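Local coordinates for protein CmeC (Campylobacter jejuni, PDB 4MT4) that probably serves as the trimeric outer membrane channel of a drug efflux system, giving exported compounds a way out of the cell, at residues B[62-67]-B[146-151]; B[69-74]-B[139-144]; B[53-58]-B[466-471]; B[268-273]-B[450-455]; B[273-278]-B[359-364]. All blocks are in the same frame, centred on the assembly; numbering follows the deposited sequence.

In the fold
All five contacts gather where the long helices of the channel run past one another. Contacts 1 and 2 join the same pair, helix 58-79 and helix 129-195, contact 1 being partly buried and contact 2, about 10 Å away between centres, nearer the surface; both are almost wholly apolar. Contact 5 is the buried counterpart in the second half of the chain, where helix 273-293 meets helix 339-405 through methyl groups, hydroxyls, a carboxylate and a bridging water. Contacts 3 and 4 involve loops and rely on backbone hydrogen bonds and charged or amide side chains. Contact 4 shares Pro-273 with contact 5, while contact 3 brings the C-terminal tail against helix 44-56.

Contact 1 (B[62-67]-B[146-151]); sequences LAFIHM and YDYEAA
Tyr-148 reaches from helix 129-195 across to helix 58-79 and lays its ring beside that of Phe-64. The two side chains point the same way, yet their planes stand at 74°, and an edge of Phe-64 is directed at the Tyr-148 face in an offset edge-to-face pair with centroids 5.7 Å apart. Phe-64 CD2 and Tyr-148 CE1 make the close touch, at 3.8 Å. Both rings owe their position to a first torsion that sets CG trans to the backbone N, chi1 173° in Tyr-148 and much the same in Phe-64. Met-67 approaches the tyrosine separately: its CE lies over one face of the ring, while SD stands obliquely 5.3 Å from the ring centroid, a Met-aromatic contact. At the ring's edge sits the backbone of Ala-63. The methyl group of Ala-63 meets that of Ala-151 with 3.6 Å between the two CB atoms, a small-residue touch that lets the helix axes come within 8.9 Å. The Tyr-148 hydroxyl is hydrogen-bonded to Ser-464, so the ring is fixed at its far end too, and Ile-460 of helix 456-463 packs on both Tyr-148 and Met-67. With axes at 174°, this is close antiparallel helix packing, as expected in the alpha-helical barrel of an outer membrane factor.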
# COMPACT_ATOMS: atom_id res chain seq x y z
N LEU B 62 11.31 7.80 11.40
CA LEU B 62 10.13 8.39 10.78
C LEU B 62 8.97 8.48 11.78
O LEU B 62 8.28 9.49 11.85
CB LEU B 62 9.69 7.57 9.56
CG LEU B 62 10.56 7.67 8.31
CD1 LEU B 62 10.10 6.68 7.25
CD2 LEU B 62 10.55 9.09 7.76
N ALA B 63 8.78 7.41 12.54
CA ALA B 63 7.73 7.37 13.55
C ALA B 63 7.99 8.39 14.66
O ALA B 63 7.05 8.94 15.23
CB ALA B 63 7.63 5.97 14.14
N PHE B 64 9.26 8.63 14.95
CA PHE B 64 9.64 9.62 15.96
C PHE B 64 9.35 11.03 15.44
O PHE B 64 8.87 11.88 16.18
CB PHE B 64 11.13 9.48 16.32
CG PHE B 64 11.54 10.30 17.52
CD1 PHE B 64 11.99 11.60 17.37
CD2 PHE B 64 11.47 9.76 18.80
CE1 PHE B 64 12.36 12.35 18.47
CE2 PHE B 64 11.85 10.50 19.90
CZ PHE B 64 12.30 11.80 19.74
N ILE B 65 9.64 11.25 14.16
CA ILE B 65 9.43 12.55 13.53
C ILE B 65 7.94 12.86 13.42
O ILE B 65 7.51 13.99 13.65
CB ILE B 65 10.08 12.60 12.14
CG1 ILE B 65 11.60 12.44 12.26
CG2 ILE B 65 9.75 13.91 11.43
CD1 ILE B 65 12.30 12.28 10.93
N HIS B 66 7.16 11.84 13.06
CA HIS B 66 5.71 11.97 12.97
C HIS B 66 5.12 12.42 14.30
O HIS B 66 4.15 13.18 14.35
CB HIS B 66 5.07 10.65 12.53
CG HIS B 66 5.36 10.28 11.11
ND1 HIS B 66 5.65 11.22 10.14
CD2 HIS B 66 5.41 9.08 10.49
CE1 HIS B 66 5.86 10.61 8.99
NE2 HIS B 66 5.72 9.31 9.18
N MET B 67 5.72 11.95 15.39
CA MET B 67 5.31 12.33 16.74
C MET B 67 5.65 13.79 17.02
O MET B 67 4.86 14.52 17.61
CB MET B 67 5.98 11.42 17.77
CG MET B 67 5.67 11.76 19.22
SD MET B 67 6.44 10.60 20.36
CE MET B 67 8.15 10.70 19.86
N TYR B 146 1.42 6.59 20.59
CA TYR B 146 1.06 5.18 20.55
C TYR B 146 1.50 4.55 19.23
O TYR B 146 1.85 3.37 19.19
CB TYR B 146 -0.44 5.00 20.74
CG TYR B 146 -0.94 5.39 22.12
CD1 TYR B 146 -0.16 5.17 23.25
CD2 TYR B 146 -2.18 5.99 22.29
CE1 TYR B 146 -0.60 5.53 24.50
CE2 TYR B 146 -2.64 6.34 23.54
CZ TYR B 146 -1.84 6.11 24.65
OH TYR B 146 -2.29 6.47 25.90
N ASP B 147 1.48 5.34 18.16
CA ASP B 147 1.97 4.89 16.86
C ASP B 147 3.47 4.66 16.90
O ASP B 147 3.99 3.78 16.21
CB ASP B 147 1.61 5.90 15.77
CG ASP B 147 0.18 5.78 15.31
OD1 ASP B 147 -0.45 4.73 15.55
OD2 ASP B 147 -0.34 6.75 14.70
N TYR B 148 4.17 5.46 17.70
CA TYR B 148 5.62 5.30 17.86
C TYR B 148 5.94 4.03 18.63
O TYR B 148 6.88 3.30 18.30
CB TYR B 148 6.23 6.51 18.56
CG TYR B 148 7.69 6.33 18.90
CD1 TYR B 148 8.67 6.45 17.92
CD2 TYR B 148 8.10 6.06 20.21
CE1 TYR B 148 10.01 6.29 18.23
CE2 TYR B 148 9.43 5.90 20.52
CZ TYR B 148 10.39 6.01 19.53
OH TYR B 148 11.72 5.86 19.84
N GLU B 149 5.15 3.77 19.67
CA GLU B 149 5.30 2.56 20.47
C GLU B 149 5.01 1.33 19.62
O GLU B 149 5.68 0.30 19.74
CB GLU B 149 4.37 2.59 21.69
CG GLU B 149 4.67 3.71 22.67
CD GLU B 149 5.84 3.40 23.59
OE1 GLU B 149 6.56 2.41 23.33
OE2 GLU B 149 6.03 4.14 24.58
N ALA B 150 3.99 1.44 18.77
CA ALA B 150 3.63 0.36 17.86
C ALA B 150 4.74 0.13 16.84
O ALA B 150 5.05 -1.01 16.49
CB ALA B 150 2.32 0.68 17.16
N ALA B 151 5.33 1.22 16.37
CA ALA B 151 6.42 1.14 15.40
C ALA B 151 7.67 0.55 16.04
O ALA B 151 8.39 -0.22 15.40
CB ALA B 151 6.71 2.51 14.82

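Contact 2 (B[69-74]-B[139-144]); sequences QAAAQL and SGFKAS
Ala-70 and Phe-141 mark the nearest approach of the two backbones, their CA atoms 4.9 Å apart. The methyl group of Ala-70 points into the other helix, where its CB lies 3.8 Å from Phe-141 CA and also packs against the carbonyl oxygen of Gly-140. On a further side it meets Ser-144, CB to OG 3.4 Å; a chi1 of 67° places that hydroxyl between the serine's own backbone N and carbonyl carbon, facing the methyl. One residue on, Ala-71 receives the phenyl ring: Phe-141 CD1 comes within 3.7 Å of Ala-71 N, and CE1 within 3.8 Å of Ala-71 CB. A Phe-141 chi1 of 167° carries the phenyl group past Ala-70 to this neighbour. Leu-74, a turn after Ala-70, adds a looser touch, CD2 to Phe-141 CB at 4.4 Å. The small Ala-70 and Ala-71 thus receive the large Phe-141, and the axes close to 8.5 Å at 168°. Helix 58-79 packs here between helix 129-195 and the second subunit, where Gln-69 is hydrogen-bonded to Glu-353 of that subunit. Helix 129-195 in turn meets helix 273-293 through a hydrogen bond of Ser-139 with Thr-283, and strands 84-96 and 109-124 lie in the chain between the two paired helices.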
# COMPACT_ATOMS: atom_id res chain seq x y z
N GLN B 69 6.02 16.07 14.74
CA GLN B 69 5.16 16.85 13.86
C GLN B 69 3.80 17.08 14.50
O GLN B 69 3.22 18.16 14.40
CB GLN B 69 5.00 16.15 12.51
CG GLN B 69 6.25 16.16 11.65
CD GLN B 69 6.16 15.21 10.47
OE1 GLN B 69 5.43 14.22 10.51
NE2 GLN B 69 6.90 15.51 9.41
N ALA B 70 3.29 16.05 15.17
CA ALA B 70 2.01 16.13 15.86
C ALA B 70 2.09 17.10 17.04
O ALA B 70 1.13 17.80 17.35
CB ALA B 70 1.56 14.75 16.33
N ALA B 71 3.25 17.13 17.68
CA ALA B 71 3.49 18.04 18.79
C ALA B 71 3.56 19.48 18.30
O ALA B 71 3.15 20.41 19.00
CB ALA B 71 4.77 17.67 19.52
N ALA B 72 4.08 19.66 17.09
CA ALA B 72 4.18 20.98 16.48
C ALA B 72 2.80 21.51 16.10
O ALA B 72 2.50 22.68 16.32
CB ALA B 72 5.09 20.93 15.26
N GLN B 73 1.97 20.64 15.55
CA GLN B 73 0.61 21.01 15.17
C GLN B 73 -0.21 21.33 16.41
O GLN B 73 -1.09 22.19 16.38
CB GLN B 73 -0.06 19.89 14.37
CG GLN B 73 -1.46 20.22 13.89
CD GLN B 73 -1.50 21.44 12.98
OE1 GLN B 73 -0.69 21.56 12.06
NE2 GLN B 73 -2.42 22.35 13.25
N LEU B 74 0.09 20.63 17.49
CA LEU B 74 -0.54 20.88 18.78
C LEU B 74 -0.21 22.29 19.28
O LEU B 74 -1.05 22.97 19.87
CB LEU B 74 -0.10 19.84 19.80
CG LEU B 74 -0.70 19.98 21.21
CD1 LEU B 74 -2.21 19.89 21.14
CD2 LEU B 74 -0.13 18.92 22.14
N SER B 139 -5.31 14.82 20.99
CA SER B 139 -5.59 13.40 20.78
C SER B 139 -4.78 12.87 19.60
O SER B 139 -4.42 11.70 19.55
CB SER B 139 -7.08 13.18 20.55
OG SER B 139 -7.84 13.62 21.67
N GLY B 140 -4.51 13.75 18.64
CA GLY B 140 -3.70 13.40 17.49
C GLY B 140 -2.26 13.16 17.90
O GLY B 140 -1.59 12.28 17.35
N PHE B 141 -1.78 13.94 18.86
CA PHE B 141 -0.43 13.79 19.38
C PHE B 141 -0.30 12.51 20.19
O PHE B 141 0.68 11.78 20.06
CB PHE B 141 -0.03 14.99 20.24
CG PHE B 141 1.22 14.76 21.05
CD1 PHE B 141 2.46 14.72 20.44
CD2 PHE B 141 1.14 14.57 22.42
CE1 PHE B 141 3.60 14.51 21.17
CE2 PHE B 141 2.29 14.36 23.17
CZ PHE B 141 3.52 14.32 22.54
N LYS B 142 -1.29 12.24 21.04
CA LYS B 142 -1.31 11.02 21.84
C LYS B 142 -1.36 9.79 20.95
O LYS B 142 -0.79 8.75 21.28
CB LYS B 142 -2.51 11.02 22.80
CG LYS B 142 -2.37 11.98 23.97
CD LYS B 142 -3.49 11.78 24.98
CE LYS B 142 -3.30 12.65 26.21
NZ LYS B 142 -4.36 12.41 27.23
N ALA B 143 -2.04 9.91 19.82
CA ALA B 143 -2.12 8.83 18.85
C ALA B 143 -0.77 8.60 18.19
O ALA B 143 -0.40 7.47 17.88
CB ALA B 143 -3.19 9.13 17.81
N SER B 144 -0.03 9.69 17.97
CA SER B 144 1.29 9.61 17.37
C SER B 144 2.29 8.96 18.32
O SER B 144 3.25 8.32 17.89
CB SER B 144 1.79 11.00 16.96
OG SER B 144 2.02 11.82 18.09

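Contact 3 (B[53-58]-B[466-471]); sequences ALKNNN and NLDMSF
Lys-55 and Asp-468 carry this contact twice over, once through the backbone and once through their side chains. In the tight part, Asp-468 N donates to Lys-55 O at 3.0 Å, in the carbonyl plane and on a lone pair, at the C-terminal end of helix 44-56. Leu-467 packs beside this bond, its CD1 3.5 Å from Leu-54 O; the same side chain touches Leu-60 and Phe-64 of helix 58-79 and is buried. The other side is looser. There the Lys-55 chain runs alongside Asp-468, extended until chi4 (-60°) bends the ammonium group over. NZ reaches Asp-468 OD2 at 3.2 Å on the anti lone pair, a salt bridge, and also donates to Asn-56 OD1 at 2.8 Å. Towards exposed Asn-466, the Lys-55 CG rests 3.5 Å from Asn-466 O, which also receives a CA-H...O contact from Lys-55 CA. The second carboxylate oxygen, Asp-468 OD1, is engaged within its own segment, taking both Ser-470 N, in an Asx turn, and Ser-470 OG. With its two oxygens occupied separately, the carboxylate is held against rotation, and the lysine charge probably helps stabilise its negative form where the C-terminal tail meets helix 44-56.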
# COMPACT_ATOMS: atom_id res chain seq x y z
N ALA B 53 19.22 -1.63 15.73
CA ALA B 53 17.92 -1.28 15.17
C ALA B 53 17.35 -0.06 15.88
O ALA B 53 16.93 0.91 15.23
CB ALA B 53 16.96 -2.45 15.27
N LEU B 54 17.35 -0.09 17.20
CA LEU B 54 16.83 1.01 18.01
C LEU B 54 17.65 2.29 17.81
O LEU B 54 17.21 3.38 18.19
CB LEU B 54 16.82 0.63 19.49
CG LEU B 54 15.83 -0.46 19.88
CD1 LEU B 54 16.04 -0.89 21.33
CD2 LEU B 54 14.40 0.02 19.66
N LYS B 55 18.82 2.15 17.21
CA LYS B 55 19.70 3.28 16.96
C LYS B 55 19.62 3.76 15.51
O LYS B 55 19.62 4.96 15.25
CB LYS B 55 21.14 2.91 17.31
CG LYS B 55 22.17 3.97 16.95
CD LYS B 55 23.59 3.48 17.18
CE LYS B 55 24.61 4.51 16.73
NZ LYS B 55 24.49 4.81 15.28
N ASN B 56 19.55 2.82 14.57
CA ASN B 56 19.71 3.16 13.16
C ASN B 56 18.47 3.00 12.27
O ASN B 56 18.43 3.54 11.17
CB ASN B 56 20.85 2.33 12.56
CG ASN B 56 22.18 2.57 13.26
OD1 ASN B 56 22.48 3.69 13.68
ND2 ASN B 56 22.98 1.52 13.39
N ASN B 57 17.46 2.26 12.74
CA ASN B 57 16.28 1.99 11.92
C ASN B 57 15.56 3.27 11.51
O ASN B 57 15.17 4.08 12.34
CB ASN B 57 15.30 1.07 12.66
CG ASN B 57 14.20 0.56 11.75
OD1 ASN B 57 13.17 1.21 11.58
ND2 ASN B 57 14.40 -0.62 11.18
N ASN B 58 15.38 3.44 10.20
CA ASN B 58 14.81 4.66 9.65
C ASN B 58 13.29 4.75 9.80
O ASN B 58 12.74 5.85 9.91
CB ASN B 58 15.19 4.80 8.17
CG ASN B 58 16.65 5.17 7.98
OD1 ASN B 58 17.15 6.10 8.61
ND2 ASN B 58 17.34 4.43 7.13
N ASN B 466 19.03 6.33 22.62
CA ASN B 466 20.10 6.04 21.66
C ASN B 466 19.68 6.20 20.21
O ASN B 466 20.44 5.88 19.30
CB ASN B 466 20.62 4.62 21.88
CG ASN B 466 21.23 4.43 23.26
OD1 ASN B 466 20.92 3.46 23.96
ND2 ASN B 466 22.09 5.35 23.66
N LEU B 467 18.46 6.69 19.98
CA LEU B 467 17.97 6.90 18.62
C LEU B 467 18.83 7.95 17.92
O LEU B 467 18.90 9.10 18.36
CB LEU B 467 16.50 7.32 18.63
CG LEU B 467 15.82 7.43 17.27
CD1 LEU B 467 15.81 6.08 16.56
CD2 LEU B 467 14.40 7.97 17.41
N ASP B 468 19.47 7.55 16.83
CA ASP B 468 20.39 8.43 16.12
C ASP B 468 19.65 9.52 15.36
O ASP B 468 19.07 9.27 14.30
CB ASP B 468 21.27 7.62 15.15
CG ASP B 468 22.50 8.38 14.69
OD1 ASP B 468 22.39 9.59 14.41
OD2 ASP B 468 23.58 7.77 14.62
N MET B 469 19.66 10.73 15.91
CA MET B 469 19.11 11.90 15.24
C MET B 469 20.21 12.93 15.03
O MET B 469 19.96 14.13 15.04
CB MET B 469 17.96 12.49 16.06
CG MET B 469 16.85 11.50 16.37
SD MET B 469 16.00 10.87 14.91
CE MET B 469 15.16 12.34 14.34
N SER B 470 21.43 12.44 14.84
CA SER B 470 22.61 13.30 14.72
C SER B 470 22.67 13.99 13.36
O SER B 470 23.49 14.88 13.14
CB SER B 470 23.89 12.50 14.95
OG SER B 470 24.14 11.63 13.86
N PHE B 471 21.80 13.56 12.44
CA PHE B 471 21.78 14.12 11.10
C PHE B 471 21.28 15.56 11.09
O PHE B 471 21.49 16.30 10.12
CB PHE B 471 20.94 13.25 10.17
CG PHE B 471 19.48 13.17 10.56
CD1 PHE B 471 18.57 14.09 10.05
CD2 PHE B 471 19.02 12.18 11.41
CE1 PHE B 471 17.23 14.02 10.40
CE2 PHE B 471 17.69 12.11 11.76
CZ PHE B 471 16.79 13.03 11.25

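Contact 4 (B[268-273]-B[450-455]); sequences ILLQRP and FEQSED
Leu-270 O accepts the backbone bond that joins these two loops: Gln-452 N donates to it at 2.7 Å, nearly along the C=O axis. Gln-452 is also linked to Leu-269 by a water, which gives one hydrogen to Leu-269 O (2.8 Å) and the other to Gln-452 OE1 (2.9 Å). The extended Gln-452 side chain crosses that of Leu-270 at about a right angle, with Leu-270 CD2 packed on the amide. On the opposite flank of the backbone bond Gln-271 and Glu-451 run side by side. Gln-271 NE2 donates to Glu-451 OE2 at 3.1 Å, on the syn side but somewhat out of the carboxylate plane, and the two flat groups are turned 61° apart. The other amide atom, Gln-271 OE1, is taken by Ser-265, so both ends of the amide have partners. Across the two segments Phe-450 O receives no hydrogen bond but a CA-H...O contact from Gln-271 CA, at 3.2 Å. Beyond it the chemistry turns apolar: Phe-450 presents a ring face to Pro-273, whose CG sits over it 4.1 Å from the centroid in a CH-pi contact. Arg-272 turns away, forming salt bridges to Asp-274 and Glu-368 through NH2 and a hydrogen bond to Ala-445 O through NH1. The loops thus meet just before helices 273-293 and 456-463 begin, with helix 129-195 against Pro-273 and Phe-450 and helix 339-405 against Leu-269 and Arg-272.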
# COMPACT_ATOMS: atom_id res chain seq x y z
N ILE B 268 -6.05 -6.29 27.90
CA ILE B 268 -5.41 -6.31 26.59
C ILE B 268 -5.61 -4.99 25.84
O ILE B 268 -4.80 -4.62 25.00
CB ILE B 268 -5.94 -7.49 25.74
CG1 ILE B 268 -5.12 -7.64 24.45
CG2 ILE B 268 -7.42 -7.31 25.42
CD1 ILE B 268 -3.65 -7.90 24.70
N LEU B 269 -6.69 -4.29 26.16
CA LEU B 269 -6.99 -3.01 25.52
C LEU B 269 -5.99 -1.95 25.95
O LEU B 269 -5.71 -1.01 25.20
CB LEU B 269 -8.41 -2.56 25.86
CG LEU B 269 -9.51 -2.87 24.84
CD1 LEU B 269 -9.62 -4.36 24.58
CD2 LEU B 269 -10.84 -2.31 25.33
N LEU B 270 -5.44 -2.10 27.15
CA LEU B 270 -4.49 -1.14 27.69
C LEU B 270 -3.04 -1.56 27.44
O LEU B 270 -2.12 -0.87 27.85
CB LEU B 270 -4.72 -0.96 29.19
CG LEU B 270 -6.11 -0.52 29.64
CD1 LEU B 270 -6.20 -0.49 31.16
CD2 LEU B 270 -6.47 0.83 29.05
N GLN B 271 -2.85 -2.69 26.77
CA GLN B 271 -1.51 -3.24 26.61
C GLN B 271 -1.04 -3.29 25.16
O GLN B 271 0.13 -3.57 24.89
CB GLN B 271 -1.45 -4.64 27.22
CG GLN B 271 -1.51 -4.64 28.73
CD GLN B 271 -1.67 -6.03 29.31
OE1 GLN B 271 -2.31 -6.89 28.71
NE2 GLN B 271 -1.11 -6.25 30.49
N ARG B 272 -1.93 -3.01 24.22
CA ARG B 272 -1.55 -2.93 22.81
C ARG B 272 -1.56 -1.48 22.32
O ARG B 272 -2.58 -0.80 22.40
CB ARG B 272 -2.48 -3.78 21.95
CG ARG B 272 -2.22 -5.28 22.02
CD ARG B 272 -3.09 -6.05 21.04
NE ARG B 272 -2.84 -5.63 19.66
CZ ARG B 272 -2.47 -6.46 18.69
NH1 ARG B 272 -2.31 -7.75 18.94
NH2 ARG B 272 -2.27 -5.99 17.46
N PRO B 273 -0.42 -1.01 21.80
CA PRO B 273 -0.25 0.36 21.32
C PRO B 273 -1.19 0.72 20.17
O PRO B 273 -1.65 1.86 20.09
CB PRO B 273 1.21 0.39 20.85
CG PRO B 273 1.88 -0.71 21.59
CD PRO B 273 0.84 -1.78 21.74
N PHE B 450 4.02 -3.05 26.64
CA PHE B 450 3.43 -1.71 26.66
C PHE B 450 2.27 -1.63 27.65
O PHE B 450 1.43 -2.52 27.71
CB PHE B 450 2.96 -1.31 25.27
CG PHE B 450 2.16 -0.03 25.24
CD1 PHE B 450 2.80 1.20 25.29
CD2 PHE B 450 0.78 -0.06 25.15
CE1 PHE B 450 2.07 2.37 25.26
CE2 PHE B 450 0.05 1.11 25.12
CZ PHE B 450 0.69 2.33 25.18
N GLU B 451 2.24 -0.56 28.43
CA GLU B 451 1.14 -0.30 29.35
C GLU B 451 0.64 1.13 29.17
O GLU B 451 1.35 2.10 29.46
CB GLU B 451 1.58 -0.54 30.80
CG GLU B 451 1.99 -1.97 31.10
CD GLU B 451 0.82 -2.94 31.15
OE1 GLU B 451 -0.34 -2.48 31.11
OE2 GLU B 451 1.06 -4.16 31.24
N GLN B 452 -0.59 1.25 28.68
CA GLN B 452 -1.17 2.55 28.32
C GLN B 452 -1.27 3.50 29.51
O GLN B 452 -1.16 4.72 29.35
CB GLN B 452 -2.55 2.34 27.69
CG GLN B 452 -3.24 3.63 27.26
CD GLN B 452 -4.63 3.38 26.70
OE1 GLN B 452 -4.81 2.58 25.78
NE2 GLN B 452 -5.62 4.07 27.25
N SER B 453 -1.48 2.94 30.70
CA SER B 453 -1.71 3.74 31.90
C SER B 453 -0.47 4.53 32.34
O SER B 453 -0.59 5.52 33.05
CB SER B 453 -2.18 2.84 33.04
OG SER B 453 -1.27 1.77 33.25
N GLU B 454 0.71 4.08 31.91
CA GLU B 454 1.96 4.71 32.31
C GLU B 454 2.17 6.06 31.63
O GLU B 454 1.43 6.44 30.73
CB GLU B 454 3.14 3.79 32.00
CG GLU B 454 3.12 2.47 32.75
CD GLU B 454 4.32 1.60 32.41
OE1 GLU B 454 5.17 2.04 31.62
OE2 GLU B 454 4.39 0.46 32.93
N ASP B 455 3.20 6.79 32.08
CA ASP B 455 3.58 8.05 31.46
C ASP B 455 4.25 7.77 30.12
O ASP B 455 5.44 7.47 30.06
CB ASP B 455 4.51 8.85 32.37
CG ASP B 455 4.65 10.30 31.95
OD1 ASP B 455 4.28 10.64 30.81
OD2 ASP B 455 5.15 11.11 32.77
O HOH W 1 -7.25 1.25 24.86

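Contact 5 (B[273-278]-B[359-364]); sequences PDIGSS and QNTLIT
Thr-361 faces Asp-274 and Ser-278 where helix 273-293 packs antiparallel on helix 339-405, part of the helical barrel of this outer membrane factor. The axes pass 9.5 Å apart at 168°. Thr-361 splits its two branches between its neighbours: CG2, on the far side of CB from the backbone N, goes to Asp-274, and OG1 to the Ser-278 side. The methyl lies 3.6 Å from Asp-274 OD2 as the two side chains slide past each other in opposite directions. OG1 is hydrogen-bonded to Asn-357 O in its own helix and stands 3.4 Å from Ser-278 OG. With chi1 near 60° the Asp-274 carboxylate lies between its backbone N and carbonyl carbon, where OD1 makes a weak bond to Ile-275 N; OD2 forms a salt bridge with Arg-272. Beside these polar groups Ile-275 and Leu-362 cross at about a right angle. Ile-275 stretches out with chi2 at -176°, so that CD1 rather than its other branch meets Leu-362 CD2, at 4.2 Å. Leu-362 also packs on Leu-269, while Ile-363 faces Ile-243 of the third subunit. A water joins the helices, donating to Asp-274 OD2 at 2.8 Å and to Thr-361 O at 2.9 Å.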
# COMPACT_ATOMS: atom_id res chain seq x y z
N PRO B 273 -0.42 -1.01 21.80
CA PRO B 273 -0.25 0.36 21.32
C PRO B 273 -1.19 0.72 20.17
O PRO B 273 -1.65 1.86 20.09
CB PRO B 273 1.21 0.39 20.85
CG PRO B 273 1.88 -0.71 21.59
CD PRO B 273 0.84 -1.78 21.74
N ASP B 274 -1.47 -0.24 19.30
CA ASP B 274 -2.31 0.02 18.13
C ASP B 274 -3.76 0.25 18.52
O ASP B 274 -4.48 0.99 17.86
CB ASP B 274 -2.20 -1.13 17.12
CG ASP B 274 -2.64 -2.46 17.70
OD1 ASP B 274 -2.53 -2.65 18.93
OD2 ASP B 274 -3.09 -3.32 16.92
N ILE B 275 -4.19 -0.39 19.61
CA ILE B 275 -5.54 -0.20 20.11
C ILE B 275 -5.68 1.19 20.73
O ILE B 275 -6.68 1.87 20.53
CB ILE B 275 -5.92 -1.27 21.16
CG1 ILE B 275 -5.92 -2.66 20.52
CG2 ILE B 275 -7.28 -0.97 21.76
CD1 ILE B 275 -6.37 -3.77 21.45
N GLY B 276 -4.65 1.60 21.47
CA GLY B 276 -4.63 2.92 22.07
C GLY B 276 -4.58 4.02 21.03
O GLY B 276 -5.27 5.03 21.14
N SER B 277 -3.76 3.81 20.00
CA SER B 277 -3.66 4.75 18.89
C SER B 277 -5.00 4.89 18.18
O SER B 277 -5.43 6.00 17.86
CB SER B 277 -2.59 4.29 17.90
OG SER B 277 -2.68 5.02 16.68
N SER B 278 -5.64 3.76 17.92
CA SER B 278 -6.92 3.74 17.24
C SER B 278 -7.99 4.43 18.10
O SER B 278 -8.91 5.06 17.57
CB SER B 278 -7.33 2.31 16.91
OG SER B 278 -8.41 2.28 15.99
N GLN B 359 -12.95 -0.73 15.64
CA GLN B 359 -13.53 -2.06 15.68
C GLN B 359 -12.62 -3.06 14.97
O GLN B 359 -12.33 -4.14 15.49
CB GLN B 359 -14.92 -2.06 15.04
CG GLN B 359 -15.93 -1.13 15.70
CD GLN B 359 -16.70 -1.79 16.83
OE1 GLN B 359 -16.12 -2.24 17.81
NE2 GLN B 359 -18.02 -1.86 16.68
N ASN B 360 -12.16 -2.68 13.78
CA ASN B 360 -11.31 -3.54 12.96
C ASN B 360 -9.96 -3.81 13.62
O ASN B 360 -9.41 -4.90 13.48
CB ASN B 360 -11.10 -2.91 11.58
CG ASN B 360 -10.55 -3.90 10.57
OD1 ASN B 360 -11.29 -4.68 9.98
ND2 ASN B 360 -9.24 -3.85 10.36
N THR B 361 -9.44 -2.82 14.33
CA THR B 361 -8.19 -2.98 15.07
C THR B 361 -8.39 -3.96 16.23
O THR B 361 -7.51 -4.75 16.55
CB THR B 361 -7.67 -1.63 15.62
OG1 THR B 361 -7.53 -0.70 14.54
CG2 THR B 361 -6.33 -1.81 16.31
N LEU B 362 -9.57 -3.89 16.85
CA LEU B 362 -9.91 -4.80 17.94
C LEU B 362 -10.04 -6.23 17.44
O LEU B 362 -9.47 -7.16 18.02
CB LEU B 362 -11.21 -4.36 18.61
CG LEU B 362 -11.11 -3.82 20.04
CD1 LEU B 362 -12.49 -3.50 20.59
CD2 LEU B 362 -10.39 -4.81 20.95
N ILE B 363 -10.79 -6.41 16.35
CA ILE B 363 -11.03 -7.73 15.77
C ILE B 363 -9.73 -8.39 15.32
O ILE B 363 -9.50 -9.57 15.59
CB ILE B 363 -11.99 -7.65 14.57
CG1 ILE B 363 -13.34 -7.07 15.00
CG2 ILE B 363 -12.17 -9.01 13.93
CD1 ILE B 363 -13.91 -7.69 16.25
N THR B 364 -8.88 -7.62 14.65
CA THR B 364 -7.60 -8.11 14.15
C THR B 364 -6.68 -8.52 15.30
O THR B 364 -6.05 -9.57 15.25
CB THR B 364 -6.89 -7.05 13.28
OG1 THR B 364 -7.66 -6.80 12.10
CG2 THR B 364 -5.50 -7.51 12.89
O HOH W 2 -4.90 -4.61 15.19